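Local coordinates for host-nuclease inhibitor protein Gam, putative (Desulfovibrio vulgaris, PDB 2P2U) that probably binds double-stranded DNA, as a Gam-like protein of the bacteriophage Mu family, and is seen here as an assembly of two chains, at residues Gly20-Ile25 with Phe157-Asn162; Glu134-Trp139 with Val147-Arg152. All coordinates share one frame; numbering follows the deposited sequence.

Contact 1: Gly20-Ile25 with Phe157-Asn162; sequences GALAEI and FYIEIN
Leu22 and Ile159 meet methyl to methyl where the long helix passes the last part of the C-terminal strand. CD2 of Leu22 lies 3.7 Å from CG2 of Ile159, and the two side chains cross at a slant. Leu22 does not start out facing the strand. Its CG stands anti to the carbonyl carbon (chi1 -56°), and from there the branch swings its end over to Ile159.

One helical turn on, Ile25 leaves the backbone toward the strand. CD1 of Ile25 comes 4.3 Å from CD1 of Ile159, a looser touch. The CG2 branch of Ile25 is turned toward the end of Ile161, but the two are modelled too close for their spacing to be trusted. Ile159 thus faces both helix residues, with CG2 serving Leu22 and CD1 serving Ile25.

The packed part is entirely aliphatic, and no hydrogen bond crosses it. Leu22 and Ile25 are buried on the helix side, while Ile159 and Ile161 stay partly exposed. Glu160, by contrast, points away from the helix and is exposed. Tyr158 makes a cation-pi contact with Arg96 of the second subunit. On the helix, Glu24 faces elsewhere and forms a salt bridge with Arg60 of the second subunit.

The contact joins helix 15-74 near its start to the end of strand 149-161. Ile161 also touches Ala26 and Asp29 of the same helix. Phe157, Glu160 and Ile161 pair with an antiparallel strand of the second subunit, so the helix packs beside a sheet that runs across the dimer interface.

Contact 2: Glu134-Trp139 with Val147-Arg152; sequences EAMQGW and VGLKRR
A type I beta turn from Met136 to Trp139 follows the short helix 133-136, and Arg151 of the next strand reaches two carbonyls of the turn. The turn is closed by the backbone bond from Trp139 N to Met136 O, 2.6 Å long. The guanidinium of Arg151 meets both carbonyl oxygens near its own plane, at its edge. NH2 of Arg151 donates to Trp139 O at an N-H...O angle of 148°. The modelled 2.4 Å between Arg151 NH2 and Trp139 O is doubtful, probably a modelling inaccuracy. NH1 of Arg151 donates to Gln137 O at 3.0 Å, but the angle of 128° makes this bond weak. The CG of Arg151 lies roughly opposite the backbone N (chi1 -157°), and bends at chi2 and chi3 bring the guanidinium round to the turn.

Beside this polar part lies a buried apolar one. CD1 of Leu149 fits against the bent chain of Met136, a selenomethionine, and lies 3.8 Å from CE of Met136. The two side chains cross at about a right angle. SE of Met136 also sits 3.7 Å above one face of the Trp139 ring, offset toward the rim. Val147 comes to that ring at its edge instead: CG2 of Val147 lies 3.8 Å from CZ3 of Trp139.

Gly148, at positive phi, is the C-prime residue of the Schellman motif that ends helix 141-146. That helix spans the gap between the segments, and its Leu144 touches Trp139, Leu149 and Arg151. Leu116 of the second subunit packs on Met136 and Trp139. Residues Leu149 to Arg152 pair with an antiparallel strand of that subunit, which extends the sheet across the interface.

Overall arrangement
Both contacts use strand 149-161, contact 2 at its start and contact 1 at its end. Their centres are 34 Å apart, and their nearest atoms are about 12 Å apart, so they do not touch. Along the chain, contact 2 is nested inside the loop closed by contact 1. Contact 1 joins parts far apart in sequence and is purely aliphatic. It is partly buried, with two of its four touching residues buried. Contact 2 is local and more buried, with four of six. It adds a tryptophan ring, a methionine (here selenomethionine) and an arginine that reaches backbone carbonyls. Both also touch the second subunit.

Contact 1: Gly20-Ile25 with Phe157-Asn162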
# COMPACT_ATOMS: atom_id res chain seq x y z
N GLY A 20 14.15 -33.92 16.68
CA GLY A 20 14.33 -33.04 17.83
C GLY A 20 14.04 -31.61 17.43
O GLY A 20 12.88 -31.12 17.58
N ALA A 21 15.07 -30.95 16.89
CA ALA A 21 14.87 -29.68 16.10
C ALA A 21 13.43 -29.39 15.56
O ALA A 21 12.82 -28.44 16.00
CB ALA A 21 15.89 -29.57 14.98
N LEU A 22 12.87 -30.22 14.67
CA LEU A 22 11.51 -29.97 14.16
C LEU A 22 10.40 -30.12 15.19
O LEU A 22 9.22 -30.09 14.80
CB LEU A 22 11.09 -30.89 13.02
CG LEU A 22 11.78 -31.12 11.70
CD1 LEU A 22 10.72 -31.44 10.71
CD2 LEU A 22 12.54 -29.92 11.26
N ALA A 23 10.72 -30.37 16.46
CA ALA A 23 9.66 -30.36 17.48
C ALA A 23 9.76 -28.98 18.15
O ALA A 23 8.73 -28.29 18.34
CB ALA A 23 9.85 -31.44 18.46
N GLU A 24 11.00 -28.59 18.46
CA GLU A 24 11.35 -27.23 18.91
C GLU A 24 10.89 -26.11 17.94
O GLU A 24 10.07 -25.26 18.30
CB GLU A 24 12.85 -27.13 19.14
CG GLU A 24 13.29 -25.82 19.72
CD GLU A 24 14.68 -25.98 20.31
OE1 GLU A 24 15.00 -27.15 20.57
OE2 GLU A 24 15.43 -24.99 20.52
N ILE A 25 11.40 -26.14 16.71
CA ILE A 25 10.89 -25.27 15.67
C ILE A 25 9.37 -25.18 15.80
O ILE A 25 8.86 -24.09 16.00
CB ILE A 25 11.34 -25.71 14.23
CG1 ILE A 25 12.79 -25.26 13.93
CG2 ILE A 25 10.38 -25.25 13.18
CD1 ILE A 25 13.57 -26.18 13.00
N PHE A 157 16.11 -26.52 -0.07
CA PHE A 157 15.76 -27.23 1.18
C PHE A 157 14.48 -26.74 1.78
O PHE A 157 14.31 -25.54 1.99
CB PHE A 157 16.85 -27.08 2.26
CG PHE A 157 16.58 -27.90 3.53
CD1 PHE A 157 15.95 -29.16 3.48
CD2 PHE A 157 17.00 -27.44 4.77
CE1 PHE A 157 15.72 -29.93 4.64
CE2 PHE A 157 16.78 -28.21 5.92
CZ PHE A 157 16.15 -29.46 5.84
N TYR A 158 13.58 -27.66 2.11
CA TYR A 158 12.40 -27.22 2.82
C TYR A 158 12.08 -28.06 4.05
O TYR A 158 11.98 -29.30 3.96
CB TYR A 158 11.23 -27.17 1.87
CG TYR A 158 10.63 -28.51 1.53
CD1 TYR A 158 9.47 -28.94 2.18
CD2 TYR A 158 11.22 -29.33 0.59
CE1 TYR A 158 8.88 -30.16 1.88
CE2 TYR A 158 10.65 -30.56 0.27
CZ TYR A 158 9.46 -30.98 0.93
OH TYR A 158 8.84 -32.19 0.64
N ILE A 159 11.94 -27.37 5.18
CA ILE A 159 11.34 -27.91 6.41
C ILE A 159 9.94 -27.43 6.36
O ILE A 159 9.71 -26.22 6.28
CB ILE A 159 11.90 -27.25 7.66
CG1 ILE A 159 13.38 -27.58 7.87
CG2 ILE A 159 11.01 -27.61 8.82
CD1 ILE A 159 14.13 -26.59 8.74
N GLU A 160 8.99 -28.34 6.45
CA GLU A 160 7.60 -27.92 6.33
C GLU A 160 6.62 -28.46 7.42
O GLU A 160 5.81 -29.36 7.14
CB GLU A 160 7.16 -28.25 4.94
CG GLU A 160 5.71 -28.15 4.71
CD GLU A 160 5.28 -29.09 3.59
OE1 GLU A 160 5.99 -29.16 2.52
OE2 GLU A 160 4.23 -29.76 3.83
N ILE A 161 6.70 -27.88 8.63
CA ILE A 161 5.81 -28.16 9.79
C ILE A 161 4.32 -28.36 9.52
O ILE A 161 3.77 -27.76 8.61
CB ILE A 161 5.93 -27.05 10.77
CG1 ILE A 161 7.40 -26.81 11.07
CG2 ILE A 161 5.13 -27.37 12.00
CD1 ILE A 161 7.64 -25.64 11.96
N ASN A 162 3.66 -29.20 10.32
CA ASN A 162 2.30 -29.70 10.00
C ASN A 162 1.21 -28.71 10.33
O ASN A 162 1.38 -27.93 11.27
CB ASN A 162 2.01 -31.01 10.75
CG ASN A 162 2.77 -32.20 10.18
OD1 ASN A 162 2.40 -32.74 9.13
ND2 ASN A 162 3.82 -32.66 10.88

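Contact 2: Glu134-Trp139 with Val147-Arg152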
# COMPACT_ATOMS: atom_id res chain seq x y z
N GLU A 134 4.35 -14.55 -17.38
CA GLU A 134 3.56 -15.75 -17.65
C GLU A 134 3.45 -16.20 -19.06
O GLU A 134 3.26 -17.38 -19.28
CB GLU A 134 2.19 -15.64 -17.02
CG GLU A 134 2.36 -15.35 -15.54
CD GLU A 134 1.10 -14.92 -14.88
OE1 GLU A 134 0.37 -14.06 -15.49
OE2 GLU A 134 0.85 -15.46 -13.77
N ALA A 135 3.53 -15.30 -20.04
CA ALA A 135 3.72 -15.79 -21.41
C ALA A 135 5.15 -16.31 -21.51
O ALA A 135 5.44 -17.15 -22.33
CB ALA A 135 3.50 -14.71 -22.38
N MSE A 136 6.02 -15.83 -20.63
CA MSE A 136 7.42 -16.21 -20.65
C MSE A 136 7.53 -17.71 -20.36
O MSE A 136 7.93 -18.48 -21.24
CB MSE A 136 8.27 -15.36 -19.67
CG MSE A 136 8.55 -13.88 -20.09
SE MSE A 136 8.77 -13.59 -22.02
CE MSE A 136 8.94 -11.70 -22.02
N GLN A 137 7.10 -18.11 -19.16
CA GLN A 137 7.05 -19.55 -18.75
C GLN A 137 6.89 -20.62 -19.83
O GLN A 137 7.56 -21.61 -19.76
CB GLN A 137 6.01 -19.77 -17.65
CG GLN A 137 6.51 -19.40 -16.23
CD GLN A 137 5.39 -19.42 -15.18
OE1 GLN A 137 5.36 -18.54 -14.30
NE2 GLN A 137 4.46 -20.39 -15.27
N GLY A 138 6.06 -20.43 -20.83
CA GLY A 138 5.96 -21.46 -21.89
C GLY A 138 6.94 -21.32 -23.06
O GLY A 138 6.85 -22.06 -24.05
N TRP A 139 7.89 -20.39 -22.96
CA TRP A 139 9.03 -20.29 -23.92
C TRP A 139 10.17 -21.27 -23.68
O TRP A 139 10.54 -21.51 -22.54
CB TRP A 139 9.64 -18.87 -23.91
CG TRP A 139 8.74 -17.84 -24.55
CD1 TRP A 139 7.42 -17.99 -24.86
CD2 TRP A 139 9.10 -16.51 -24.94
NE1 TRP A 139 6.94 -16.85 -25.40
CE2 TRP A 139 7.94 -15.91 -25.47
CE3 TRP A 139 10.29 -15.76 -24.89
CZ2 TRP A 139 7.92 -14.58 -25.95
CZ3 TRP A 139 10.28 -14.44 -25.37
CH2 TRP A 139 9.09 -13.87 -25.89
N VAL A 147 15.46 -12.33 -25.72
CA VAL A 147 14.91 -11.19 -25.06
C VAL A 147 15.60 -10.88 -23.73
O VAL A 147 15.08 -10.06 -22.93
CB VAL A 147 13.46 -11.34 -24.84
CG1 VAL A 147 12.79 -11.57 -26.15
CG2 VAL A 147 13.20 -12.41 -23.91
N GLY A 148 16.76 -11.51 -23.50
CA GLY A 148 17.58 -11.21 -22.35
C GLY A 148 17.15 -11.82 -21.06
O GLY A 148 17.41 -11.26 -20.02
N LEU A 149 16.50 -12.99 -21.12
CA LEU A 149 15.92 -13.64 -19.93
C LEU A 149 16.47 -15.09 -19.72
O LEU A 149 16.72 -15.81 -20.69
CB LEU A 149 14.40 -13.70 -20.08
CG LEU A 149 13.67 -12.37 -20.00
CD1 LEU A 149 12.19 -12.46 -20.22
CD2 LEU A 149 13.93 -11.77 -18.65
N LYS A 150 16.65 -15.55 -18.48
CA LYS A 150 16.98 -16.98 -18.34
C LYS A 150 16.12 -17.65 -17.29
O LYS A 150 15.74 -17.02 -16.30
CB LYS A 150 18.50 -17.25 -18.08
CG LYS A 150 19.11 -16.41 -16.90
CD LYS A 150 20.53 -16.77 -16.58
CE LYS A 150 21.17 -15.69 -15.70
NZ LYS A 150 22.58 -16.07 -15.31
N ARG A 151 15.83 -18.92 -17.54
CA ARG A 151 15.27 -19.83 -16.56
C ARG A 151 16.34 -20.12 -15.52
O ARG A 151 17.38 -20.57 -15.87
CB ARG A 151 14.91 -21.09 -17.29
CG ARG A 151 13.88 -21.89 -16.62
CD ARG A 151 12.56 -21.85 -17.33
NE ARG A 151 12.75 -22.14 -18.73
CZ ARG A 151 11.78 -22.09 -19.64
NH1 ARG A 151 10.53 -21.78 -19.32
NH2 ARG A 151 12.09 -22.34 -20.90
N ARG A 152 16.15 -19.76 -14.26
CA ARG A 152 17.09 -20.08 -13.15
C ARG A 152 16.42 -21.25 -12.44
O ARG A 152 15.27 -21.13 -11.96
CB ARG A 152 17.12 -18.92 -12.15
CG ARG A 152 18.34 -18.85 -11.24
CD ARG A 152 17.96 -18.65 -9.76
NE ARG A 152 17.65 -17.28 -9.27
CZ ARG A 152 16.54 -16.94 -8.59
NH1 ARG A 152 16.39 -15.69 -8.17
NH2 ARG A 152 15.55 -17.82 -8.34